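Local coordinates for neural cell adhesion molecule 1, 140 kDa isoform (Homo sapiens, PDB 2E3V), which probably mediates adhesion between cells as a membrane glycoprotein of nerve and muscle, seen here as its first fibronectin type III domain, at residues A[9-14]-A[27-32]; A[72-77]-A[101-106]. One frame throughout, in Å; residues are numbered along the deposited sequence.

Contact 1 (A[9-14]-A[27-32]); sequences SSPSID and FDEPEA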
loop_
_atom_site.group_PDB
_atom_site.type_symbol
_atom_site.label_atom_id
_atom_site.label_comp_id
_atom_site.label_asym_id
_atom_site.label_seq_id
_atom_site.Cartn_x
_atom_site.Cartn_y
_atom_site.Cartn_z
ATOM N N SER A 9 -10.457 4.259 10.247
ATOM C CA SER A 9 -9.769 3.069 10.746
ATOM C C SER A 9 -8.673 2.626 9.774
ATOM O O SER A 9 -8.679 3.002 8.589
ATOM C CB SER A 9 -10.759 1.936 11.077
ATOM O OG SER A 9 -11.627 1.658 9.995
ATOM N N SER A 10 -7.710 1.863 10.274
ATOM C CA SER A 10 -6.614 1.433 9.423
ATOM C C SER A 10 -7.085 0.381 8.427
ATOM O O SER A 10 -7.897 -0.487 8.770
ATOM C CB SER A 10 -5.442 0.908 10.253
ATOM O OG SER A 10 -5.825 -0.212 11.015
ATOM N N PRO A 11 -6.626 0.492 7.170
ATOM C CA PRO A 11 -6.905 -0.546 6.190
ATOM C C PRO A 11 -6.311 -1.880 6.635
ATOM O O PRO A 11 -5.430 -1.923 7.509
ATOM C CB PRO A 11 -6.169 -0.048 4.943
ATOM C CG PRO A 11 -6.058 1.422 5.118
ATOM C CD PRO A 11 -5.875 1.618 6.587
ATOM N N SER A 12 -6.800 -2.952 6.038
ATOM C CA SER A 12 -6.256 -4.273 6.272
ATOM C C SER A 12 -5.730 -4.762 4.938
ATOM O O SER A 12 -6.503 -4.904 3.990
ATOM C CB SER A 12 -7.348 -5.212 6.801
ATOM O OG SER A 12 -6.932 -6.569 6.747
ATOM N N ILE A 13 -4.421 -5.003 4.856
ATOM C CA ILE A 13 -3.819 -5.519 3.621
ATOM C C ILE A 13 -4.170 -7.002 3.528
ATOM O O ILE A 13 -3.925 -7.763 4.468
ATOM C CB ILE A 13 -2.291 -5.276 3.560
ATOM C CG1 ILE A 13 -2.017 -3.767 3.551
ATOM C CG2 ILE A 13 -1.679 -5.952 2.308
ATOM C CD1 ILE A 13 -0.554 -3.378 3.756
ATOM N N ASP A 14 -4.768 -7.394 2.403
ATOM C CA ASP A 14 -5.299 -8.749 2.249
ATOM C C ASP A 14 -4.615 -9.600 1.204
ATOM O O ASP A 14 -4.692 -10.832 1.240
ATOM C CB ASP A 14 -6.788 -8.653 1.926
ATOM C CG ASP A 14 -7.568 -8.027 3.052
ATOM O OD1 ASP A 14 -7.250 -8.327 4.224
ATOM O OD2 ASP A 14 -8.476 -7.225 2.771
ATOM N N PHE A 27 -6.303 -4.149 -0.205
ATOM C CA PHE A 27 -6.680 -3.981 1.175
ATOM C C PHE A 27 -8.184 -3.825 1.279
ATOM O O PHE A 27 -8.885 -3.605 0.279
ATOM C CB PHE A 27 -6.010 -2.708 1.725
ATOM C CG PHE A 27 -6.428 -1.450 0.999
ATOM C CD1 PHE A 27 -7.541 -0.724 1.417
ATOM C CD2 PHE A 27 -5.720 -1.006 -0.113
ATOM C CE1 PHE A 27 -7.933 0.430 0.729
ATOM C CE2 PHE A 27 -6.110 0.144 -0.803
ATOM C CZ PHE A 27 -7.213 0.860 -0.378
ATOM N N ASP A 28 -8.682 -3.953 2.498
ATOM C CA ASP A 28 -10.066 -3.656 2.751
ATOM C C ASP A 28 -10.088 -2.492 3.716
ATOM O O ASP A 28 -9.163 -2.304 4.510
ATOM C CB ASP A 28 -10.837 -4.875 3.287
ATOM C CG ASP A 28 -10.394 -5.309 4.674
ATOM O OD1 ASP A 28 -9.599 -6.261 4.760
ATOM O OD2 ASP A 28 -10.854 -4.719 5.676
ATOM N N GLU A 29 -11.160 -1.719 3.635
ATOM C CA GLU A 29 -11.373 -0.568 4.487
ATOM C C GLU A 29 -12.884 -0.429 4.656
ATOM O O GLU A 29 -13.613 -0.591 3.677
ATOM C CB GLU A 29 -10.785 0.666 3.801
ATOM C CG GLU A 29 -10.998 1.989 4.512
ATOM C CD GLU A 29 -10.190 2.134 5.781
ATOM O OE1 GLU A 29 -9.303 1.295 6.027
ATOM O OE2 GLU A 29 -10.446 3.090 6.543
ATOM N N PRO A 30 -13.368 -0.138 5.883
ATOM C CA PRO A 30 -14.822 -0.013 6.055
ATOM C C PRO A 30 -15.464 1.023 5.130
ATOM O O PRO A 30 -14.830 2.027 4.769
ATOM C CB PRO A 30 -14.960 0.413 7.517
ATOM C CG PRO A 30 -13.754 -0.162 8.171
ATOM C CD PRO A 30 -12.666 0.069 7.162
ATOM N N GLU A 31 -16.706 0.753 4.730
ATOM C CA GLU A 31 -17.456 1.658 3.857
ATOM C C GLU A 31 -17.746 2.963 4.594
ATOM O O GLU A 31 -18.075 2.950 5.785
ATOM C CB GLU A 31 -18.768 1.015 3.369
ATOM C CG GLU A 31 -18.608 -0.313 2.593
ATOM C CD GLU A 31 -17.811 -0.189 1.291
ATOM O OE1 GLU A 31 -17.676 0.940 0.767
ATOM O OE2 GLU A 31 -17.319 -1.226 0.784
ATOM N N ALA A 32 -17.602 4.080 3.882
ATOM C CA ALA A 32 -17.830 5.416 4.440
ATOM C C ALA A 32 -19.248 5.551 4.990
ATOM O O ALA A 32 -20.211 5.084 4.374
ATOM C CB ALA A 32 -17.557 6.488 3.389
#
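Ser12 and Asp28 face each other as an antiparallel hydrogen-bonded pair. Ser12 N reaches Asp28 O at 2.9 Å, and Asp28 N returns the bond to Ser12 O at 2.8 Å. One step along, at the non-hydrogen-bonded pair Ile13 and Phe27, the strands lie closer, their CA atoms 4.1 Å apart. The tight side is that of Pro11, Ile13 and Phe27. With CG set between the backbone N and the carbonyl carbon (chi1 61°), the Phe27 ring turns away from its neighbour strand, and Pro11 CB approaches CD1 obliquely at 3.8 Å. Leu84 packs against all three residues, and Tyr41 meets the ring. The side of Ser12 and Asp28 is the more polar and exposed one. There the Asp14 and Asp28 carboxylates are nearly coplanar, and Asp14 OD2 lies 2.5 Å from Asp28 OD1, a closeness that would be eased if one acid held a proton. Ser12 OG donates to Asp14 OD1. Past the strands, the bent chain of Glu29 brings OE2 to 2.7 Å from Ser9 O and lays OE1 against the Pro11 ring, 3.4 Å from CG, while Pro30 CG meets Ser9 OG at the surface. This is the open end of the first beta hairpin, strands A and B, of a fibronectin type III sandwich.

Contact 2 (A[72-77]-A[101-106]); sequences VGLKPE and FKTQPV
Thr103 OG1 is gripped from two places: it donates to Lys75 O at 2.4 Å, a length so short that its exact value is doubtful, and it accepts from the backbone N of Thr78. Its chi1 of 50° sets the hydroxyl between the backbone N and the carbonyl carbon, aimed at the loop, while CG2 swings toward the hydrophobic side. A second link runs from Glu77 N to Gln104 O at 3.2 Å, the donor standing well above the carbonyl plane rather than on a lone pair. On the buried side Leu74 and Phe101 point at one another. Leu74 CD1 meets the ring at its edge, 3.6 Å from Phe101 CE1, and Thr103 CG2 also lies at the ring edge, in plane, 3.8 Å from Leu74 CD1. The loop carries the Leu-x-Pro-x-Thr-x-Tyr pattern of fibronectin type III domains, and the hydrogen bond between Tyr80 OH and Lys75 N makes it a tyrosine corner, here joined to the end of strand G. Tyr80 also meets the Phe101 ring. Toward the surface, Pro76 and Val106 lie side by side, with Pro76 CG 3.8 Å from Val106 CG2. The extended Glu77 chain crosses Pro105 at about a right angle, its OE2 3.4 Å from Pro105 CB. Lys102 reaches in from strand 91-102, bringing CE to 3.8 Å from Glu77 O.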
loop_
_atom_site.group_PDB
_atom_site.type_symbol
_atom_site.label_atom_id
_atom_site.label_comp_id
_atom_site.label_asym_id
_atom_site.label_seq_id
_atom_site.Cartn_x
_atom_site.Cartn_y
_atom_site.Cartn_z
ATOM N N VAL A 72 5.564 1.394 -6.902
ATOM C CA VAL A 72 6.481 1.280 -8.033
ATOM C C VAL A 72 7.903 1.660 -7.620
ATOM O O VAL A 72 8.121 2.137 -6.509
ATOM C CB VAL A 72 6.015 2.140 -9.247
ATOM C CG1 VAL A 72 4.554 1.811 -9.613
ATOM C CG2 VAL A 72 6.184 3.636 -8.966
ATOM N N GLY A 73 8.858 1.411 -8.506
ATOM C CA GLY A 73 10.258 1.780 -8.271
ATOM C C GLY A 73 10.944 0.879 -7.273
ATOM O O GLY A 73 11.883 1.298 -6.586
ATOM N N LEU A 74 10.472 -0.364 -7.198
ATOM C CA LEU A 74 11.045 -1.356 -6.296
ATOM C C LEU A 74 12.206 -2.109 -6.938
ATOM O O LEU A 74 12.373 -2.087 -8.157
ATOM C CB LEU A 74 9.970 -2.347 -5.865
ATOM C CG LEU A 74 8.731 -1.732 -5.217
ATOM C CD1 LEU A 74 7.717 -2.821 -4.917
ATOM C CD2 LEU A 74 9.110 -0.957 -3.958
ATOM N N LYS A 75 13.002 -2.767 -6.100
ATOM C CA LYS A 75 14.134 -3.566 -6.555
ATOM C C LYS A 75 13.675 -5.016 -6.710
ATOM O O LYS A 75 12.918 -5.515 -5.867
ATOM C CB LYS A 75 15.289 -3.482 -5.552
ATOM C CG LYS A 75 15.898 -2.089 -5.398
ATOM C CD LYS A 75 17.033 -2.090 -4.384
ATOM C CE LYS A 75 17.672 -0.702 -4.258
ATOM N NZ LYS A 75 18.758 -0.676 -3.242
ATOM N N PRO A 76 14.110 -5.694 -7.791
ATOM C CA PRO A 76 13.725 -7.099 -7.976
ATOM C C PRO A 76 14.341 -7.986 -6.900
ATOM O O PRO A 76 15.343 -7.604 -6.299
ATOM C CB PRO A 76 14.308 -7.455 -9.355
ATOM C CG PRO A 76 14.602 -6.132 -10.017
ATOM C CD PRO A 76 14.963 -5.209 -8.892
ATOM N N GLU A 77 13.733 -9.148 -6.655
ATOM C CA GLU A 77 14.247 -10.123 -5.681
ATOM C C GLU A 77 14.516 -9.502 -4.305
ATOM O O GLU A 77 15.492 -9.852 -3.635
ATOM C CB GLU A 77 15.512 -10.814 -6.219
ATOM C CG GLU A 77 15.264 -11.699 -7.433
ATOM C CD GLU A 77 16.510 -12.396 -7.942
ATOM O OE1 GLU A 77 17.616 -11.817 -7.862
ATOM O OE2 GLU A 77 16.381 -13.531 -8.443
ATOM N N PHE A 101 6.081 -8.596 1.193
ATOM C CA PHE A 101 6.075 -9.273 -0.094
ATOM C C PHE A 101 7.502 -9.291 -0.593
ATOM O O PHE A 101 8.336 -8.513 -0.130
ATOM C CB PHE A 101 5.165 -8.547 -1.098
ATOM C CG PHE A 101 5.562 -7.117 -1.366
ATOM C CD1 PHE A 101 6.483 -6.810 -2.366
ATOM C CD2 PHE A 101 5.009 -6.074 -0.622
ATOM C CE1 PHE A 101 6.862 -5.496 -2.608
ATOM C CE2 PHE A 101 5.382 -4.749 -0.859
ATOM C CZ PHE A 101 6.306 -4.457 -1.858
ATOM N N LYS A 102 7.788 -10.190 -1.526
ATOM C CA LYS A 102 9.102 -10.214 -2.134
ATOM C C LYS A 102 8.894 -10.026 -3.628
ATOM O O LYS A 102 8.129 -10.756 -4.254
ATOM C CB LYS A 102 9.847 -11.513 -1.824
ATOM C CG LYS A 102 11.253 -11.568 -2.419
ATOM C CD LYS A 102 12.021 -12.803 -1.970
ATOM C CE LYS A 102 13.396 -12.833 -2.616
ATOM N NZ LYS A 102 14.272 -13.886 -2.033
ATOM N N THR A 103 9.567 -9.028 -4.190
ATOM C CA THR A 103 9.470 -8.776 -5.616
ATOM C C THR A 103 10.121 -9.925 -6.383
ATOM O O THR A 103 11.073 -10.554 -5.903
ATOM C CB THR A 103 10.157 -7.457 -5.996
ATOM O OG1 THR A 103 11.468 -7.440 -5.430
ATOM C CG2 THR A 103 9.356 -6.250 -5.474
ATOM N N GLN A 104 9.590 -10.198 -7.569
ATOM C CA GLN A 104 10.088 -11.265 -8.426
ATOM C C GLN A 104 11.399 -10.854 -9.106
ATOM O O GLN A 104 11.755 -9.671 -9.109
ATOM C CB GLN A 104 9.038 -11.581 -9.493
ATOM C CG GLN A 104 7.682 -12.028 -8.949
ATOM C CD GLN A 104 6.613 -12.144 -10.029
ATOM O OE1 GLN A 104 6.855 -11.852 -11.200
ATOM N NE2 GLN A 104 5.421 -12.573 -9.633
ATOM N N PRO A 105 12.140 -11.832 -9.667
ATOM C CA PRO A 105 13.261 -11.410 -10.495
ATOM C C PRO A 105 12.728 -10.844 -11.811
ATOM O O PRO A 105 11.567 -11.087 -12.162
ATOM C CB PRO A 105 14.031 -12.713 -10.743
ATOM C CG PRO A 105 13.032 -13.796 -10.570
ATOM C CD PRO A 105 12.037 -13.302 -9.563
ATOM N N VAL A 106 13.555 -10.082 -12.517
ATOM C CA VAL A 106 13.172 -9.557 -13.826
ATOM C C VAL A 106 12.820 -10.746 -14.722
ATOM O O VAL A 106 13.633 -11.656 -14.911
ATOM C CB VAL A 106 14.288 -8.680 -14.440
ATOM C CG1 VAL A 106 13.943 -8.274 -15.868
ATOM C CG2 VAL A 106 14.515 -7.441 -13.573
#

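In the fold
Contact 1 pairs strands 12-18 and 23-28 within the three-stranded sheet, while contact 2 ties the loop after strand 68-71 to the end of strand 91-102, in the four-stranded sheet. They lie on opposite sides of the chain's centre, their own centres about 25 Å apart and their nearest atoms about 7 Å. Along the chain contact 1 is complete before contact 2 begins. Two strands run from one to the other: 23-28 carries Phe27 and Asp28 of contact 1 at its end, while Ala23 at its start is touched by Leu74 and Phe101 of contact 2; 79-88 offers Leu84 to the first and Tyr80 to the second. A PEG molecule, probably from the crystallisation liquor, has its nearest atom about 3 Å from the Phe27 side chain.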